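Local coordinates for protein telomerase reverse transcriptase (Candida tropicalis MYA-3404, PDB 6ZD1) that probably extends chromosome ends as a reverse transcriptase, adding telomeric repeats by copying a template held in the RNA component of the enzyme, at residues R43-S46 with N47-C51; Q151-Q154 with I155-L159; L288-K291 with L292-L295. One frame throughout, in Å; residues are numbered along the deposited sequence.

Contact 1 (R43-S46 with N47-C51); sequences RIIS and NDKKC
R43 and N47 meet one turn apart near the C-terminal end of helix 36-50, in a local i to i+4 contact at the outer edge of the chain. N47 N donates to R43 O at 3.0 Å, with an N-H...O angle of 160°. The hydroxyl of S46 grips the same oxygen, OG to R43 O being 2.7 Å; both donors lie above the carbonyl plane and approach from the same face. A chi1 of 72°, which sets OG between the backbone N and the carbonyl carbon, folds the hydroxyl back over the preceding turn. Here the general pattern of a helix's last turns is plain: D48 N and K49 N repeat the i to i+4 bond to I44 O and I45 O, K50 N makes only a weak one to S46 O, and C51 is the first residue to leave helical backbone angles. I45 and K49 run side by side, CG2 of I45 meeting CE of K49 at 3.5 Å, because K49 bends at chi2 (-47°). K49 NZ forms a salt bridge with D48 OD2 at 3.3 Å, though the hydrogen bond within it is weak. Three residues on from N47, K50 NZ donates to N47 OD1 at 3.0 Å. D48 also bonds Y53 OH and the backbone N atoms of E2, I3 and I4 at the start of the modelled chain, while N47 ND2 donates to L93 O of helix 79-93.

Contact 2 (Q151-Q154 with I155-L159); sequences QDFQ and IRKRL
K157 reaches back over F153 and Q154, and its side chain can be followed atom by atom. CB rests between two carbonyls, 3.0 Å from Q154 O and 3.2 Å from F153 O. CG stays close to F153 O, and CD lies 3.6 Å from NE2 of Q154, whose chain runs alongside in the same direction. CE arrives obliquely at the F153 ring, 3.4 Å from CE1. At the tip, NZ comes near Q154 NE2, but both are donors; its hydrogen bond goes instead to I133 O. K157 is extended beyond CG, which lets one methylene after another touch this pair. Q154 bends at chi2 (-53°), and its OE1 accepts from K134 NZ.

The backbone makes a turn here: R156 N bonds D152 O at 3.1 Å, and K157 N makes a weak bond to Q154 O. OD1 of D152 touches carbon, 3.2 Å from I155 CB and 3.3 Å from R156 CG, and the D152 and R156 side chains cross at about a right angle. R156 NE lies farther away, and the carboxylate oxygen stands well out of the guanidinium plane, so the opposite charges may attract without forming a salt bridge.

This exposed turn lies within the RNA-binding domain and leads into helix 158-179. F153 meets the F138 ring, and L159 touches I15, from the loop that follows helix 8-14.

Contact 3 (L288-K291 with L292-L295); sequences LQLK and LNAL
The amides of Q289 and N293, one turn apart on the long helix 263-298, are turned 28° against each other, and they meet through one nitrogen and one oxygen rather than through a stack. Q289 NE2 donates to N293 OD1 in a weak bond of 3.5 Å. On the other branch, N293 ND2 comes 3.7 Å from Q289 CG, beside the aliphatic part of the glutamine. ND2 is also close to Q289 O, but the angle is too poor for a hydrogen bond; that oxygen takes the backbone N of N293 at 2.8 Å. In Q289 two torsions produce the meeting: CG stands opposite the backbone N (chi1 -167°), and the bend at chi2 (65°) swings the amide along the helix towards the following turn.

Around this pair the helix shows the regular i to i+4 pattern of backbone bonds. A294 N to L290 O is the straightest of the four, at 2.8 Å. L292 N bonds L288 O, and L295 N bonds K291 O at 3.2 Å. Carbon packs against the same carbonyls: L292 CB lies 3.3 Å from L288 O, and L295 CG lies 3.4 Å from K291 O.

L290 and A294 are exposed, whereas L288 and L292 are buried. L288 presses on I471 and I475 of helix 469-484 and on I359, which L295 also touches; K291 NZ makes a salt bridge to D363. The helix belongs to the reverse transcriptase region, where it packs against helix 469-484, which precedes the beta hairpin formed by 495-500 and 503-508 in the antiparallel sheet of the palm.

From the N terminus the three contacts follow in series, and none nests within or crosses another; each closes only a turn or so of backbone. Contact 1 comes first, near the end of helix 36-50, beside the chain's N-terminal residues and helix 79-93. Contact 2 follows at the entry to helix 158-179. Their centres are 28 Å apart on the same side of the chain's centre, and the two are joined indirectly: I44 touches Y163 and W166 of the helix that 155-159 leads into. Contact 3 belongs to the reverse transcriptase region, across the chain's centre, with its centre about 60 Å from contact 1 and 57 Å from contact 2.

Contact 1 (R43-S46 with N47-C51)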
loop_
_atom_site.group_PDB
_atom_site.type_symbol
_atom_site.label_atom_id
_atom_site.label_comp_id
_atom_site.label_asym_id
_atom_site.label_seq_id
_atom_site.Cartn_x
_atom_site.Cartn_y
_atom_site.Cartn_z
ATOM N N ARG A 43 27.793 0.585 28.868
ATOM C CA ARG A 43 26.934 1.383 29.735
ATOM C C ARG A 43 25.500 1.421 29.228
ATOM O O ARG A 43 24.564 1.493 30.033
ATOM C CB ARG A 43 27.499 2.794 29.869
ATOM C CG ARG A 43 28.697 2.873 30.797
ATOM C CD ARG A 43 29.667 3.942 30.350
ATOM N NE ARG A 43 29.082 5.275 30.386
ATOM C CZ ARG A 43 29.481 6.278 29.614
ATOM N NH1 ARG A 43 30.457 6.090 28.737
ATOM N NH2 ARG A 43 28.900 7.464 29.715
ATOM N N ILE A 44 25.301 1.358 27.910
ATOM C CA ILE A 44 23.944 1.320 27.376
ATOM C C ILE A 44 23.291 -0.017 27.694
ATOM O O ILE A 44 22.155 -0.072 28.179
ATOM C CB ILE A 44 23.953 1.599 25.864
ATOM C CG1 ILE A 44 24.388 3.041 25.597
ATOM C CG2 ILE A 44 22.579 1.322 25.266
ATOM C CD1 ILE A 44 24.479 3.390 24.133
ATOM N N ILE A 45 24.011 -1.116 27.451
ATOM C CA ILE A 45 23.474 -2.439 27.751
ATOM C C ILE A 45 23.219 -2.582 29.247
ATOM O O ILE A 45 22.233 -3.198 29.669
ATOM C CB ILE A 45 24.421 -3.531 27.219
ATOM C CG1 ILE A 45 24.439 -3.507 25.690
ATOM C CG2 ILE A 45 23.999 -4.906 27.707
ATOM C CD1 ILE A 45 25.268 -4.615 25.072
ATOM N N SER A 46 24.090 -1.996 30.073
ATOM C CA SER A 46 23.892 -2.076 31.516
ATOM C C SER A 46 22.637 -1.331 31.947
ATOM O O SER A 46 21.863 -1.835 32.770
ATOM C CB SER A 46 25.114 -1.527 32.253
ATOM O OG SER A 46 25.189 -0.117 32.134
ATOM N N ASN A 47 22.413 -0.137 31.395
ATOM C CA ASN A 47 21.192 0.591 31.713
ATOM C C ASN A 47 19.962 -0.175 31.256
ATOM O O ASN A 47 18.918 -0.128 31.916
ATOM C CB ASN A 47 21.228 1.980 31.075
ATOM C CG ASN A 47 22.273 2.876 31.705
ATOM O OD1 ASN A 47 22.577 2.749 32.891
ATOM N ND2 ASN A 47 22.828 3.791 30.917
ATOM N N ASP A 48 20.080 -0.907 30.146
ATOM C CA ASP A 48 18.960 -1.691 29.637
ATOM C C ASP A 48 18.517 -2.751 30.640
ATOM O O ASP A 48 17.316 -2.988 30.815
ATOM C CB ASP A 48 19.352 -2.336 28.307
ATOM C CG ASP A 48 18.233 -3.145 27.697
ATOM O OD1 ASP A 48 17.053 -2.852 27.984
ATOM O OD2 ASP A 48 18.538 -4.085 26.934
ATOM N N LYS A 49 19.471 -3.396 31.317
ATOM C CA LYS A 49 19.112 -4.506 32.196
ATOM C C LYS A 49 18.464 -4.025 33.489
ATOM O O LYS A 49 17.617 -4.730 34.051
ATOM C CB LYS A 49 20.344 -5.359 32.505
ATOM C CG LYS A 49 21.142 -5.776 31.277
ATOM C CD LYS A 49 20.255 -6.330 30.169
ATOM C CE LYS A 49 21.035 -6.463 28.865
ATOM N NZ LYS A 49 20.196 -6.876 27.704
ATOM N N LYS A 50 18.835 -2.842 33.976
ATOM C CA LYS A 50 18.288 -2.310 35.219
ATOM C C LYS A 50 17.197 -1.269 34.995
ATOM O O LYS A 50 16.629 -0.772 35.973
ATOM C CB LYS A 50 19.406 -1.717 36.087
ATOM C CG LYS A 50 20.138 -0.535 35.467
ATOM C CD LYS A 50 21.179 0.037 36.423
ATOM C CE LYS A 50 21.937 1.200 35.792
ATOM N NZ LYS A 50 21.032 2.317 35.391
ATOM N N CYS A 51 16.898 -0.923 33.745
ATOM C CA CYS A 51 15.803 -0.005 33.457
ATOM C C CYS A 51 14.473 -0.655 33.821
ATOM O O CYS A 51 14.189 -1.783 33.405
ATOM C CB CYS A 51 15.819 0.392 31.981
ATOM S SG CYS A 51 14.622 1.663 31.482
#

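Contact 2 (Q151-Q154 with I155-L159)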
loop_
_atom_site.group_PDB
_atom_site.type_symbol
_atom_site.label_atom_id
_atom_site.label_comp_id
_atom_site.label_asym_id
_atom_site.label_seq_id
_atom_site.Cartn_x
_atom_site.Cartn_y
_atom_site.Cartn_z
ATOM N N GLN A 151 43.652 13.148 9.424
ATOM C CA GLN A 151 43.489 12.954 7.989
ATOM C C GLN A 151 42.282 12.094 7.663
ATOM O O GLN A 151 41.496 12.418 6.772
ATOM C CB GLN A 151 44.737 12.313 7.388
ATOM C CG GLN A 151 45.938 13.226 7.334
ATOM C CD GLN A 151 47.137 12.558 6.696
ATOM O OE1 GLN A 151 47.241 11.331 6.679
ATOM N NE2 GLN A 151 48.046 13.361 6.162
ATOM N N ASP A 152 42.133 10.992 8.399
ATOM C CA ASP A 152 41.148 9.976 8.060
ATOM C C ASP A 152 40.236 9.674 9.241
ATOM O O ASP A 152 39.700 8.570 9.352
ATOM C CB ASP A 152 41.838 8.703 7.568
ATOM C CG ASP A 152 40.985 7.906 6.597
ATOM O OD1 ASP A 152 39.994 7.284 7.036
ATOM O OD2 ASP A 152 41.305 7.909 5.389
ATOM N N PHE A 153 40.025 10.648 10.126
ATOM C CA PHE A 153 38.990 10.476 11.138
ATOM C C PHE A 153 37.598 10.498 10.521
ATOM O O PHE A 153 36.641 10.048 11.164
ATOM C CB PHE A 153 39.117 11.557 12.218
ATOM C CG PHE A 153 38.170 11.382 13.385
ATOM C CD1 PHE A 153 37.131 12.276 13.593
ATOM C CD2 PHE A 153 38.324 10.330 14.273
ATOM C CE1 PHE A 153 36.264 12.122 14.663
ATOM C CE2 PHE A 153 37.458 10.171 15.343
ATOM C CZ PHE A 153 36.427 11.069 15.536
ATOM N N GLN A 154 37.474 10.976 9.278
ATOM C CA GLN A 154 36.171 11.082 8.630
ATOM C C GLN A 154 35.769 9.774 7.957
ATOM O O GLN A 154 34.652 9.283 8.159
ATOM C CB GLN A 154 36.182 12.229 7.619
ATOM C CG GLN A 154 36.827 13.494 8.156
ATOM C CD GLN A 154 36.235 13.938 9.481
ATOM O OE1 GLN A 154 36.932 14.002 10.494
ATOM N NE2 GLN A 154 34.945 14.254 9.478
ATOM N N ILE A 155 36.654 9.202 7.136
ATOM C CA ILE A 155 36.335 7.905 6.552
ATOM C C ILE A 155 36.334 6.819 7.623
ATOM O O ILE A 155 35.682 5.779 7.455
ATOM C CB ILE A 155 37.304 7.601 5.392
ATOM C CG1 ILE A 155 37.285 8.751 4.381
ATOM C CG2 ILE A 155 36.939 6.303 4.691
ATOM C CD1 ILE A 155 38.064 8.476 3.112
ATOM N N ARG A 156 37.020 7.049 8.744
ATOM C CA ARG A 156 36.887 6.216 9.931
ATOM C C ARG A 156 35.807 6.720 10.883
ATOM O O ARG A 156 35.710 6.227 12.009
ATOM C CB ARG A 156 38.233 6.096 10.650
ATOM C CG ARG A 156 39.293 5.479 9.758
ATOM C CD ARG A 156 40.290 4.624 10.515
ATOM N NE ARG A 156 40.935 3.682 9.606
ATOM C CZ ARG A 156 42.072 3.045 9.860
ATOM N NH1 ARG A 156 42.712 3.253 11.003
ATOM N NH2 ARG A 156 42.574 2.207 8.965
ATOM N N LYS A 157 35.021 7.711 10.467
ATOM C CA LYS A 157 33.763 8.049 11.118
ATOM C C LYS A 157 32.609 7.220 10.580
ATOM O O LYS A 157 31.482 7.359 11.070
ATOM C CB LYS A 157 33.440 9.535 10.942
ATOM C CG LYS A 157 33.459 10.369 12.214
ATOM C CD LYS A 157 33.679 11.832 11.853
ATOM C CE LYS A 157 33.329 12.770 12.989
ATOM N NZ LYS A 157 33.941 14.116 12.780
ATOM N N ARG A 158 32.858 6.398 9.557
ATOM C CA ARG A 158 31.872 5.426 9.099
ATOM C C ARG A 158 31.329 4.580 10.245
ATOM O O ARG A 158 30.222 4.041 10.136
ATOM C CB ARG A 158 32.495 4.535 8.019
ATOM C CG ARG A 158 31.501 3.733 7.190
ATOM C CD ARG A 158 32.215 2.965 6.085
ATOM N NE ARG A 158 32.888 3.859 5.145
ATOM C CZ ARG A 158 33.901 3.497 4.362
ATOM N NH1 ARG A 158 34.371 2.258 4.411
ATOM N NH2 ARG A 158 34.451 4.376 3.534
ATOM N N LEU A 159 32.090 4.437 11.336
ATOM C CA LEU A 159 31.566 3.763 12.520
ATOM C C LEU A 159 30.419 4.543 13.157
ATOM O O LEU A 159 29.505 3.940 13.732
ATOM C CB LEU A 159 32.691 3.524 13.533
ATOM C CG LEU A 159 33.629 4.681 13.894
ATOM C CD1 LEU A 159 33.062 5.543 15.014
ATOM C CD2 LEU A 159 35.009 4.156 14.271
#

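Contact 3 (L288-K291 with L292-L295)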
loop_
_atom_site.group_PDB
_atom_site.type_symbol
_atom_site.label_atom_id
_atom_site.label_comp_id
_atom_site.label_asym_id
_atom_site.label_seq_id
_atom_site.Cartn_x
_atom_site.Cartn_y
_atom_site.Cartn_z
ATOM N N LEU A 288 -5.597 -13.949 -16.394
ATOM C CA LEU A 288 -6.866 -13.324 -16.039
ATOM C C LEU A 288 -6.872 -11.852 -16.428
ATOM O O LEU A 288 -7.875 -11.343 -16.944
ATOM C CB LEU A 288 -7.136 -13.485 -14.545
ATOM C CG LEU A 288 -7.422 -14.902 -14.044
ATOM C CD1 LEU A 288 -7.588 -14.897 -12.537
ATOM C CD2 LEU A 288 -8.656 -15.476 -14.716
ATOM N N GLN A 289 -5.752 -11.158 -16.211
ATOM C CA GLN A 289 -5.682 -9.743 -16.557
ATOM C C GLN A 289 -5.763 -9.532 -18.064
ATOM O O GLN A 289 -6.384 -8.568 -18.526
ATOM C CB GLN A 289 -4.400 -9.128 -15.996
ATOM C CG GLN A 289 -4.369 -7.604 -16.033
ATOM C CD GLN A 289 -5.427 -6.972 -15.144
ATOM O OE1 GLN A 289 -5.314 -6.991 -13.919
ATOM N NE2 GLN A 289 -6.461 -6.409 -15.760
ATOM N N LEU A 290 -5.144 -10.421 -18.848
ATOM C CA LEU A 290 -5.194 -10.276 -20.299
ATOM C C LEU A 290 -6.593 -10.538 -20.839
ATOM O O LEU A 290 -7.100 -9.767 -21.664
ATOM C CB LEU A 290 -4.182 -11.213 -20.956
ATOM C CG LEU A 290 -2.728 -10.752 -20.874
ATOM C CD1 LEU A 290 -1.823 -11.694 -21.650
ATOM C CD2 LEU A 290 -2.600 -9.326 -21.391
ATOM N N LYS A 291 -7.237 -11.616 -20.378
ATOM C CA LYS A 291 -8.618 -11.877 -20.771
ATOM C C LYS A 291 -9.513 -10.701 -20.409
ATOM O O LYS A 291 -10.411 -10.332 -21.175
ATOM C CB LYS A 291 -9.123 -13.153 -20.098
ATOM C CG LYS A 291 -8.454 -14.422 -20.577
ATOM C CD LYS A 291 -8.827 -14.703 -22.017
ATOM C CE LYS A 291 -8.104 -15.926 -22.544
ATOM N NZ LYS A 291 -8.337 -16.085 -24.006
ATOM N N LEU A 292 -9.271 -10.094 -19.247
ATOM C CA LEU A 292 -10.070 -8.953 -18.819
ATOM C C LEU A 292 -9.769 -7.721 -19.663
ATOM O O LEU A 292 -10.675 -6.941 -19.977
ATOM C CB LEU A 292 -9.810 -8.677 -17.338
ATOM C CG LEU A 292 -10.885 -7.933 -16.555
ATOM C CD1 LEU A 292 -12.207 -8.680 -16.634
ATOM C CD2 LEU A 292 -10.441 -7.777 -15.117
ATOM N N ASN A 293 -8.501 -7.528 -20.039
ATOM C CA ASN A 293 -8.144 -6.401 -20.894
ATOM C C ASN A 293 -8.743 -6.554 -22.284
ATOM O O ASN A 293 -9.228 -5.577 -22.867
ATOM C CB ASN A 293 -6.626 -6.269 -20.988
ATOM C CG ASN A 293 -6.006 -5.770 -19.706
ATOM O OD1 ASN A 293 -6.628 -5.021 -18.952
ATOM N ND2 ASN A 293 -4.770 -6.180 -19.451
ATOM N N ALA A 294 -8.715 -7.771 -22.831
ATOM C CA ALA A 294 -9.251 -7.990 -24.167
ATOM C C ALA A 294 -10.751 -7.740 -24.213
ATOM O O ALA A 294 -11.287 -7.374 -25.266
ATOM C CB ALA A 294 -8.929 -9.409 -24.636
ATOM N N LEU A 295 -11.442 -7.917 -23.086
ATOM C CA LEU A 295 -12.866 -7.622 -23.030
ATOM C C LEU A 295 -13.151 -6.131 -22.952
ATOM O O LEU A 295 -14.244 -5.704 -23.338
ATOM C CB LEU A 295 -13.501 -8.326 -21.832
ATOM C CG LEU A 295 -13.625 -9.835 -21.993
ATOM C CD1 LEU A 295 -14.136 -10.454 -20.710
ATOM C CD2 LEU A 295 -14.552 -10.152 -23.153
#